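Local coordinates for uroporphyrinogen III cosynthase (HemD) (Helicobacter pylori, PDB 3P9Z), which probably catalyses the cyclisation of the linear tetrapyrrole hydroxymethylbilane to the macrocycle uroporphyrinogen III, with loss of water, on the route to protoporphyrin, at residues Tyr115-Glu120 and Gln138-Glu143; Tyr29-Asp34 and Phe50-Thr55; Asn24-Tyr29 and Tyr142-Lys147. All coordinates share one frame; numbering follows the deposited sequence.

Interaction 1 of 3, residues Tyr115-Glu120 and Gln138-Glu143; sequences YLRAKE and QAVVYE
Ala118 lays its methyl over one face of the Tyr142 ring, with CB 3.4 Å from CZ. The ring is brought there by its first torsion, chi1 79°, which sets CG between the backbone N and the carbonyl carbon and folds the phenol back over the neighbouring strand. Its hydroxyl meets a water that also accepts a hydrogen bond from the amide of Ala118, with Ala118 N 2.9 Å from the water oxygen.

Arg117 shows how a long side chain can brace the end of its strand. Bent at chi3 (-60°), it turns its guanidinium back so that NE reaches Ala118 O at 2.6 Å, almost straight and in the guanidinium plane. NH2 lies 3.1 Å from Glu120 O, which it approaches from above the carbonyl plane. Arg117 CB rests against one face of the Tyr115 ring and CG passes 3.5 Å from Ala139 O. The Tyr115 hydroxyl continues to Thr44 and to a malonate ion probably from the crystallisation liquor.

Lys119 CB packs on Val140 CG1 (3.7 Å), while its CD runs obliquely past the carboxylate of Glu143, whose OE1 is taken by Tyr29. Arg117 turns both backbone groups to the partner strand: its N bonds to Ala139 O, and its O receives Val141 N at 2.9 Å. After this the register slips by one, and Ala118 pairs with Tyr142 instead of Val141. A parallel ladder with such a beta bulge closes the beta-alpha-beta unit of strand 112-118, helix 125-131 and strand 135-146, a right-handed building block of alpha/beta domains.

Interaction 2 of 3, residues Tyr29-Asp34 and Phe50-Thr55; sequences YPLELD and FSLLET
Pro30 and Thr55 meet where the loop brushes the last turn of helix 46-55. Thr55 CB lies 3.9 Å from Pro30 CA, and its methyl CG2 comes within 4.0 Å of Pro30 N, so the contact is van der Waals packing against the start of the loop. One step along, Leu31 CD2 touches Leu52 CD2 at 4.2 Å, the two branches meeting obliquely.

The polar side is indirect. A single water bridges the two segments, donating to Tyr29 O at 2.7 Å and to Ser51 OG at 2.9 Å, while Thr55 OG1 stands 2.6 Å from it. The threonine hydroxyl is turned between its backbone N and carbonyl carbon (chi1 62°), which aims it at this water.

Further out, Ser51 OG is held by the backbone carbonyl of Val141 on strand 135-146, and that carbonyl also pairs with the backbone of Tyr29. The serine thereby joins helix, loop and sheet. Leu31 and Leu52 continue onto Leu65 of helix 60-66, and Lys61 bonds to the carbonyls of Leu31 and Leu33. The arrangement is that of an alpha/beta domain in which a helix packs on the sheet and the loop that follows a strand is tied to the helix through a bridging water.

Interaction 3 of 3, residues Asn24-Tyr29 and Tyr142-Lys147; sequences NEFCYY and YENKLK
Phe26 carries the side chain of Asn144 stacked on one face, amide and ring planes 22° apart, with OD1 3.7 Å above the ring plane and offset toward the rim. Asn144 CB is 3.5 Å from Phe26 CE1, and the amide reaches over the ring because CG points opposite the backbone N (chi1 -178°). Tyr142 stands beside the same phenyl group, pointing the same way, but their planes meet at 60° and the closest atoms are Phe26 CD1 and Tyr142 CD2 (3.5 Å). Tyr28 turns its ring edge to Tyr142, its CD1 lying 3.9 Å from Tyr142 CB, while Phe50, Ser51 and Glu54 of helix 46-55 also touch its side chain.

Glu143 lies on the face of the sheet opposite Phe26, and the Tyr29 ring, from the loop that follows the strand, meets it edge-on. The phenol OH of Tyr29 donates a hydrogen bond to Glu143 OE1 at 2.6 Å, using the anti lone pair of that oxygen. Glu143 CB sits alongside Tyr29 CE2.

These side chains decorate an antiparallel ladder in which Glu25 with Lys145 and Cys27 with Glu143 are the hydrogen-bonded pairs. As in other uroporphyrinogen-III synthases, two long antiparallel strands of this kind link the two alpha/beta domains, between which the tetrapyrrole is thought to bind.

Toward the second domain, Asn144 OD1 also approaches Asn24 CB (3.3 Å), and both asparagines touch helix 170-179. The extended side chain of Lys147 runs across the other strand, its CE 3.4 Å from Asn24 O, and delivers its ammonium to the carbonyl of Ile22.

How the interactions relate
All three contacts gather round strand 135-146. Interaction 1 pairs it with strand 112-118 on one side, interaction 3 with strand 19-28 on the other, their centres about 11 Å apart and Tyr142 and Glu143 common to both. Interaction 2 lies where strand 19-28 runs out into its loop, about 10 Å from interaction 1 and 14 Å from interaction 3, and shares Tyr29 with the latter. Along the chain, interaction 2 closes before interaction 1 opens and is nested inside the long loop closed by interaction 3. Thus one strand passes from a domain sheet into the interdomain connection, with a helix packed at the junction.

Interaction 1 of 3, residues Tyr115-Glu120 and Gln138-Glu143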
loop_
_atom_site.group_PDB
_atom_site.type_symbol
_atom_site.label_atom_id
_atom_site.label_comp_id
_atom_site.label_asym_id
_atom_site.label_seq_id
_atom_site.Cartn_x
_atom_site.Cartn_y
_atom_site.Cartn_z
ATOM N N TYR A 115 8.883 10.015 10.384
ATOM C CA TYR A 115 7.906 9.185 9.687
ATOM C C TYR A 115 8.090 9.307 8.174
ATOM O O TYR A 115 7.843 10.358 7.600
ATOM C CB TYR A 115 6.496 9.625 10.099
ATOM C CG TYR A 115 5.358 8.918 9.409
ATOM C CD1 TYR A 115 5.458 7.577 9.017
ATOM C CD2 TYR A 115 4.148 9.578 9.201
ATOM C CE1 TYR A 115 4.381 6.923 8.396
ATOM C CE2 TYR A 115 3.065 8.938 8.593
ATOM C CZ TYR A 115 3.183 7.618 8.194
ATOM O OH TYR A 115 2.101 7.003 7.587
ATOM N N LEU A 116 8.512 8.225 7.531
ATOM C CA LEU A 116 8.674 8.224 6.070
ATOM C C LEU A 116 7.374 7.727 5.457
ATOM O O LEU A 116 6.983 6.561 5.641
ATOM C CB LEU A 116 9.910 7.401 5.651
ATOM C CG LEU A 116 11.108 8.025 6.418
ATOM C CD1 LEU A 116 12.156 7.048 6.897
ATOM C CD2 LEU A 116 11.769 9.228 5.738
ATOM N N ARG A 117 6.684 8.622 4.757
ATOM C CA ARG A 117 5.264 8.408 4.485
ATOM C C ARG A 117 4.826 8.634 3.028
ATOM O O ARG A 117 5.582 9.177 2.207
ATOM C CB ARG A 117 4.433 9.297 5.422
ATOM C CG ARG A 117 4.608 10.794 5.160
ATOM C CD ARG A 117 3.425 11.616 5.678
ATOM N NE ARG A 117 2.147 11.232 5.055
ATOM C CZ ARG A 117 0.945 11.423 5.606
ATOM N NH1 ARG A 117 0.820 11.990 6.808
ATOM N NH2 ARG A 117 -0.144 11.042 4.951
ATOM N N ALA A 118 3.594 8.215 2.744
ATOM C CA ALA A 118 2.903 8.503 1.502
ATOM C C ALA A 118 2.393 9.941 1.485
ATOM O O ALA A 118 2.128 10.540 2.535
ATOM C CB ALA A 118 1.738 7.552 1.329
ATOM N N LYS A 119 2.259 10.485 0.280
ATOM C CA LYS A 119 1.687 11.812 0.093
ATOM C C LYS A 119 0.225 11.796 0.477
ATOM O O LYS A 119 -0.276 12.735 1.070
ATOM C CB LYS A 119 1.807 12.251 -1.373
ATOM C CG LYS A 119 1.465 13.719 -1.603
ATOM C CD LYS A 119 2.151 14.252 -2.853
ATOM C CE LYS A 119 2.232 15.784 -2.842
ATOM N NZ LYS A 119 3.470 16.268 -3.565
ATOM N N GLU A 120 -0.458 10.720 0.111
ATOM C CA GLU A 120 -1.894 10.622 0.319
ATOM C C GLU A 120 -2.188 10.251 1.763
ATOM O O GLU A 120 -1.382 9.606 2.437
ATOM C CB GLU A 120 -2.535 9.632 -0.673
ATOM C CG GLU A 120 -1.977 8.207 -0.605
ATOM C CD GLU A 120 -0.710 7.978 -1.452
ATOM O OE1 GLU A 120 -0.263 6.812 -1.539
ATOM O OE2 GLU A 120 -0.166 8.938 -2.038
ATOM N N GLN A 138 7.436 14.450 9.662
ATOM C CA GLN A 138 6.983 13.622 8.536
ATOM C C GLN A 138 7.687 14.067 7.275
ATOM O O GLN A 138 7.830 15.273 7.044
ATOM C CB GLN A 138 5.501 13.847 8.264
ATOM C CG GLN A 138 4.605 13.675 9.431
ATOM C CD GLN A 138 3.155 13.718 9.013
ATOM O OE1 GLN A 138 2.550 14.786 8.925
ATOM N NE2 GLN A 138 2.590 12.566 8.777
ATOM N N ALA A 139 8.103 13.111 6.454
ATOM C CA ALA A 139 8.553 13.419 5.098
ATOM C C ALA A 139 7.871 12.478 4.119
ATOM O O ALA A 139 7.915 11.259 4.278
ATOM C CB ALA A 139 10.067 13.312 4.973
ATOM N N VAL A 140 7.250 13.080 3.111
ATOM C CA VAL A 140 6.628 12.395 1.995
ATOM C C VAL A 140 7.710 11.830 1.052
ATOM O O VAL A 140 8.449 12.579 0.412
ATOM C CB VAL A 140 5.726 13.396 1.225
ATOM C CG1 VAL A 140 5.209 12.790 -0.091
ATOM C CG2 VAL A 140 4.554 13.876 2.130
ATOM N N VAL A 141 7.805 10.511 0.949
ATOM C CA VAL A 141 8.818 9.927 0.062
ATOM C C VAL A 141 8.215 9.161 -1.113
ATOM O O VAL A 141 8.940 8.682 -1.993
ATOM C CB VAL A 141 9.852 9.057 0.838
ATOM C CG1 VAL A 141 10.603 9.934 1.897
ATOM C CG2 VAL A 141 9.186 7.866 1.490
ATOM N N TYR A 142 6.891 9.033 -1.133
ATOM C CA TYR A 142 6.249 8.394 -2.285
ATOM C C TYR A 142 4.793 8.793 -2.436
ATOM O O TYR A 142 4.178 9.309 -1.499
ATOM C CB TYR A 142 6.405 6.854 -2.263
ATOM C CG TYR A 142 5.443 6.157 -1.334
ATOM C CD1 TYR A 142 5.735 6.031 0.020
ATOM C CD2 TYR A 142 4.228 5.638 -1.798
ATOM C CE1 TYR A 142 4.864 5.410 0.897
ATOM C CE2 TYR A 142 3.327 5.004 -0.906
ATOM C CZ TYR A 142 3.672 4.894 0.433
ATOM O OH TYR A 142 2.832 4.290 1.337
ATOM N N GLU A 143 4.270 8.547 -3.639
ATOM C CA GLU A 143 2.867 8.747 -3.945
ATOM C C GLU A 143 2.383 7.601 -4.827
ATOM O O GLU A 143 3.095 7.157 -5.741
ATOM C CB GLU A 143 2.665 10.085 -4.648
ATOM C CG GLU A 143 1.210 10.481 -4.781
ATOM C CD GLU A 143 1.007 11.787 -5.532
ATOM O OE1 GLU A 143 1.990 12.355 -6.054
ATOM O OE2 GLU A 143 -0.152 12.248 -5.597
HETATM O O HOH W 1 3.067 5.627 4.046
#

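Interaction 2 of 3, residues Tyr29-Asp34 and Phe50-Thr55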
loop_
_atom_site.group_PDB
_atom_site.type_symbol
_atom_site.label_atom_id
_atom_site.label_comp_id
_atom_site.label_asym_id
_atom_site.label_seq_id
_atom_site.Cartn_x
_atom_site.Cartn_y
_atom_site.Cartn_z
ATOM N N TYR A 29 10.026 10.299 -4.246
ATOM C CA TYR A 29 10.551 11.632 -3.966
ATOM C C TYR A 29 11.767 11.532 -3.053
ATOM O O TYR A 29 11.713 10.888 -2.002
ATOM C CB TYR A 29 9.492 12.522 -3.311
ATOM C CG TYR A 29 8.190 12.584 -4.064
ATOM C CD1 TYR A 29 8.100 13.250 -5.290
ATOM C CD2 TYR A 29 7.052 11.971 -3.564
ATOM C CE1 TYR A 29 6.902 13.301 -5.989
ATOM C CE2 TYR A 29 5.849 12.020 -4.253
ATOM C CZ TYR A 29 5.780 12.686 -5.458
ATOM O OH TYR A 29 4.587 12.724 -6.143
ATOM N N PRO A 30 12.881 12.159 -3.459
ATOM C CA PRO A 30 14.082 12.126 -2.623
ATOM C C PRO A 30 13.845 12.711 -1.226
ATOM O O PRO A 30 13.063 13.647 -1.049
ATOM C CB PRO A 30 15.082 12.992 -3.414
ATOM C CG PRO A 30 14.654 12.841 -4.830
ATOM C CD PRO A 30 13.131 12.846 -4.742
ATOM N N LEU A 31 14.513 12.136 -0.243
ATOM C CA LEU A 31 14.491 12.679 1.101
ATOM C C LEU A 31 15.500 13.818 1.179
ATOM O O LEU A 31 16.722 13.599 1.088
ATOM C CB LEU A 31 14.796 11.581 2.121
ATOM C CG LEU A 31 14.794 11.952 3.595
ATOM C CD1 LEU A 31 13.372 12.260 4.079
ATOM C CD2 LEU A 31 15.431 10.798 4.370
ATOM N N GLU A 32 14.973 15.026 1.341
ATOM C CA GLU A 32 15.762 16.258 1.362
ATOM C C GLU A 32 16.276 16.570 2.766
ATOM O O GLU A 32 17.391 17.104 2.925
ATOM C CB GLU A 32 14.925 17.438 0.847
ATOM N N LEU A 33 15.455 16.234 3.766
ATOM C CA LEU A 33 15.750 16.448 5.184
ATOM C C LEU A 33 17.072 15.813 5.662
ATOM O O LEU A 33 17.450 14.708 5.231
ATOM C CB LEU A 33 14.579 15.902 6.022
ATOM N N ASP A 34 17.766 16.520 6.550
ATOM C CA ASP A 34 18.903 15.970 7.284
ATOM C C ASP A 34 18.354 15.057 8.395
ATOM O O ASP A 34 17.609 15.526 9.270
ATOM C CB ASP A 34 19.732 17.126 7.884
ATOM C CG ASP A 34 20.844 16.653 8.822
ATOM O OD1 ASP A 34 21.305 15.495 8.711
ATOM O OD2 ASP A 34 21.277 17.461 9.676
ATOM N N PHE A 50 11.264 1.063 -0.181
ATOM C CA PHE A 50 11.755 0.963 -1.565
ATOM C C PHE A 50 12.127 2.316 -2.157
ATOM O O PHE A 50 13.078 2.421 -2.917
ATOM C CB PHE A 50 10.720 0.288 -2.463
ATOM C CG PHE A 50 10.442 -1.126 -2.096
ATOM C CD1 PHE A 50 11.473 -1.967 -1.685
ATOM C CD2 PHE A 50 9.143 -1.631 -2.171
ATOM C CE1 PHE A 50 11.216 -3.299 -1.345
ATOM C CE2 PHE A 50 8.870 -2.955 -1.829
ATOM C CZ PHE A 50 9.899 -3.794 -1.411
ATOM N N SER A 51 11.357 3.337 -1.806
ATOM C CA SER A 51 11.639 4.698 -2.202
ATOM C C SER A 51 13.015 5.133 -1.709
ATOM O O SER A 51 13.798 5.671 -2.482
ATOM C CB SER A 51 10.567 5.649 -1.656
ATOM O OG SER A 51 10.858 6.995 -2.042
ATOM N N LEU A 52 13.308 4.911 -0.429
ATOM C CA LEU A 52 14.620 5.290 0.137
ATOM C C LEU A 52 15.770 4.565 -0.562
ATOM O O LEU A 52 16.738 5.190 -0.984
ATOM C CB LEU A 52 14.665 5.041 1.654
ATOM C CG LEU A 52 13.768 5.900 2.551
ATOM C CD1 LEU A 52 13.939 5.461 3.992
ATOM C CD2 LEU A 52 14.066 7.400 2.402
ATOM N N LEU A 53 15.631 3.251 -0.710
ATOM C CA LEU A 53 16.593 2.428 -1.437
ATOM C C LEU A 53 16.945 2.951 -2.850
ATOM O O LEU A 53 18.117 2.938 -3.249
ATOM C CB LEU A 53 16.084 0.982 -1.511
ATOM C CG LEU A 53 16.029 0.246 -0.168
ATOM C CD1 LEU A 53 15.356 -1.102 -0.327
ATOM C CD2 LEU A 53 17.433 0.072 0.422
ATOM N N GLU A 54 15.938 3.417 -3.587
ATOM C CA GLU A 54 16.135 3.898 -4.953
ATOM C C GLU A 54 16.687 5.323 -5.046
ATOM O O GLU A 54 17.683 5.555 -5.735
ATOM C CB GLU A 54 14.848 3.766 -5.786
ATOM C CG GLU A 54 15.039 4.166 -7.243
ATOM C CD GLU A 54 13.852 3.831 -8.143
ATOM O OE1 GLU A 54 13.441 2.645 -8.184
ATOM O OE2 GLU A 54 13.344 4.759 -8.825
ATOM N N THR A 55 16.043 6.279 -4.375
ATOM C CA THR A 55 16.421 7.686 -4.508
ATOM C C THR A 55 17.757 7.988 -3.822
ATOM O O THR A 55 18.390 8.997 -4.120
ATOM C CB THR A 55 15.375 8.636 -3.906
ATOM O OG1 THR A 55 15.259 8.364 -2.509
ATOM C CG2 THR A 55 14.005 8.480 -4.587
HETATM O O HOH W 2 13.022 8.689 -1.147
#

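Interaction 3 of 3, residues Asn24-Tyr29 and Tyr142-Lys147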
loop_
_atom_site.group_PDB
_atom_site.type_symbol
_atom_site.label_atom_id
_atom_site.label_comp_id
_atom_site.label_asym_id
_atom_site.label_seq_id
_atom_site.Cartn_x
_atom_site.Cartn_y
_atom_site.Cartn_z
ATOM N N ASN A 24 -2.275 1.661 -11.167
ATOM C CA ASN A 24 -1.625 2.702 -10.371
ATOM C C ASN A 24 -0.134 2.496 -10.466
ATOM O O ASN A 24 0.313 1.410 -10.833
ATOM C CB ASN A 24 -2.062 2.584 -8.912
ATOM C CG ASN A 24 -3.520 2.874 -8.732
ATOM O OD1 ASN A 24 -4.319 1.974 -8.452
ATOM N ND2 ASN A 24 -3.892 4.125 -8.932
ATOM N N GLU A 25 0.627 3.524 -10.121
ATOM C CA GLU A 25 2.077 3.418 -10.073
ATOM C C GLU A 25 2.634 4.291 -8.946
ATOM O O GLU A 25 2.028 5.275 -8.543
ATOM C CB GLU A 25 2.722 3.737 -11.440
ATOM C CG GLU A 25 2.622 5.195 -11.878
ATOM C CD GLU A 25 2.935 5.414 -13.362
ATOM O OE1 GLU A 25 3.636 4.571 -13.973
ATOM O OE2 GLU A 25 2.481 6.442 -13.921
ATOM N N PHE A 26 3.773 3.881 -8.419
ATOM C CA PHE A 26 4.409 4.581 -7.322
ATOM C C PHE A 26 5.417 5.561 -7.846
ATOM O O PHE A 26 6.195 5.257 -8.738
ATOM C CB PHE A 26 5.031 3.592 -6.329
ATOM C CG PHE A 26 4.010 2.857 -5.526
ATOM C CD1 PHE A 26 3.351 3.486 -4.481
ATOM C CD2 PHE A 26 3.657 1.552 -5.853
ATOM C CE1 PHE A 26 2.366 2.812 -3.744
ATOM C CE2 PHE A 26 2.681 0.876 -5.129
ATOM C CZ PHE A 26 2.037 1.507 -4.074
ATOM N N CYS A 27 5.337 6.770 -7.331
ATOM C CA CYS A 27 6.299 7.796 -7.687
ATOM C C CYS A 27 7.141 8.126 -6.458
ATOM O O CYS A 27 6.632 8.285 -5.353
ATOM C CB CYS A 27 5.599 9.018 -8.283
ATOM S SG CYS A 27 4.640 8.619 -9.787
ATOM N N TYR A 28 8.452 8.178 -6.661
ATOM C CA TYR A 28 9.402 8.365 -5.563
ATOM C C TYR A 28 9.938 9.784 -5.476
ATOM O O TYR A 28 10.241 10.393 -6.506
ATOM C CB TYR A 28 10.562 7.392 -5.689
ATOM C CG TYR A 28 10.194 5.939 -5.546
ATOM C CD1 TYR A 28 9.055 5.535 -4.840
ATOM C CD2 TYR A 28 11.014 4.959 -6.080
ATOM C CE1 TYR A 28 8.737 4.179 -4.701
ATOM C CE2 TYR A 28 10.711 3.613 -5.941
ATOM C CZ TYR A 28 9.580 3.233 -5.254
ATOM O OH TYR A 28 9.309 1.897 -5.140
ATOM N N TYR A 29 10.026 10.299 -4.246
ATOM C CA TYR A 29 10.551 11.632 -3.966
ATOM C C TYR A 29 11.767 11.532 -3.053
ATOM O O TYR A 29 11.713 10.888 -2.002
ATOM C CB TYR A 29 9.492 12.522 -3.311
ATOM C CG TYR A 29 8.190 12.584 -4.064
ATOM C CD1 TYR A 29 8.100 13.250 -5.290
ATOM C CD2 TYR A 29 7.052 11.971 -3.564
ATOM C CE1 TYR A 29 6.902 13.301 -5.989
ATOM C CE2 TYR A 29 5.849 12.020 -4.253
ATOM C CZ TYR A 29 5.780 12.686 -5.458
ATOM O OH TYR A 29 4.587 12.724 -6.143
ATOM N N TYR A 142 6.891 9.033 -1.133
ATOM C CA TYR A 142 6.249 8.394 -2.285
ATOM C C TYR A 142 4.793 8.793 -2.436
ATOM O O TYR A 142 4.178 9.309 -1.499
ATOM C CB TYR A 142 6.405 6.854 -2.263
ATOM C CG TYR A 142 5.443 6.157 -1.334
ATOM C CD1 TYR A 142 5.735 6.031 0.020
ATOM C CD2 TYR A 142 4.228 5.638 -1.798
ATOM C CE1 TYR A 142 4.864 5.410 0.897
ATOM C CE2 TYR A 142 3.327 5.004 -0.906
ATOM C CZ TYR A 142 3.672 4.894 0.433
ATOM O OH TYR A 142 2.832 4.290 1.337
ATOM N N GLU A 143 4.270 8.547 -3.639
ATOM C CA GLU A 143 2.867 8.747 -3.945
ATOM C C GLU A 143 2.383 7.601 -4.827
ATOM O O GLU A 143 3.095 7.157 -5.741
ATOM C CB GLU A 143 2.665 10.085 -4.648
ATOM C CG GLU A 143 1.210 10.481 -4.781
ATOM C CD GLU A 143 1.007 11.787 -5.532
ATOM O OE1 GLU A 143 1.990 12.355 -6.054
ATOM O OE2 GLU A 143 -0.152 12.248 -5.597
ATOM N N ASN A 144 1.188 7.103 -4.521
ATOM C CA ASN A 144 0.546 6.075 -5.320
ATOM C C ASN A 144 -0.397 6.802 -6.259
ATOM O O ASN A 144 -1.378 7.407 -5.822
ATOM C CB ASN A 144 -0.203 5.075 -4.429
ATOM C CG ASN A 144 -0.849 3.946 -5.225
ATOM O OD1 ASN A 144 -0.349 3.535 -6.277
ATOM N ND2 ASN A 144 -1.968 3.432 -4.712
ATOM N N LYS A 145 -0.076 6.755 -7.545
ATOM C CA LYS A 145 -0.670 7.633 -8.540
ATOM C C LYS A 145 -1.330 6.838 -9.675
ATOM O O LYS A 145 -0.807 5.803 -10.101
ATOM C CB LYS A 145 0.458 8.475 -9.144
ATOM C CG LYS A 145 0.075 9.861 -9.552
ATOM C CD LYS A 145 1.338 10.695 -9.768
ATOM C CE LYS A 145 1.018 12.025 -10.437
ATOM N NZ LYS A 145 0.766 11.831 -11.895
ATOM N N LEU A 146 -2.441 7.362 -10.189
ATOM C CA LEU A 146 -3.129 6.787 -11.352
ATOM C C LEU A 146 -2.246 6.772 -12.603
ATOM O O LEU A 146 -1.684 7.793 -12.962
ATOM C CB LEU A 146 -4.412 7.573 -11.655
ATOM C CG LEU A 146 -5.222 7.052 -12.851
ATOM C CD1 LEU A 146 -5.845 5.695 -12.523
ATOM C CD2 LEU A 146 -6.295 8.049 -13.315
ATOM N N LYS A 147 -2.143 5.624 -13.268
ATOM C CA LYS A 147 -1.437 5.552 -14.560
ATOM C C LYS A 147 -2.171 6.337 -15.645
ATOM O O LYS A 147 -3.399 6.467 -15.617
ATOM C CB LYS A 147 -1.276 4.112 -15.046
ATOM C CG LYS A 147 -0.305 3.286 -14.272
ATOM C CD LYS A 147 -0.145 1.911 -14.919
ATOM C CE LYS A 147 0.887 1.100 -14.173
ATOM N NZ LYS A 147 1.008 -0.265 -14.759
#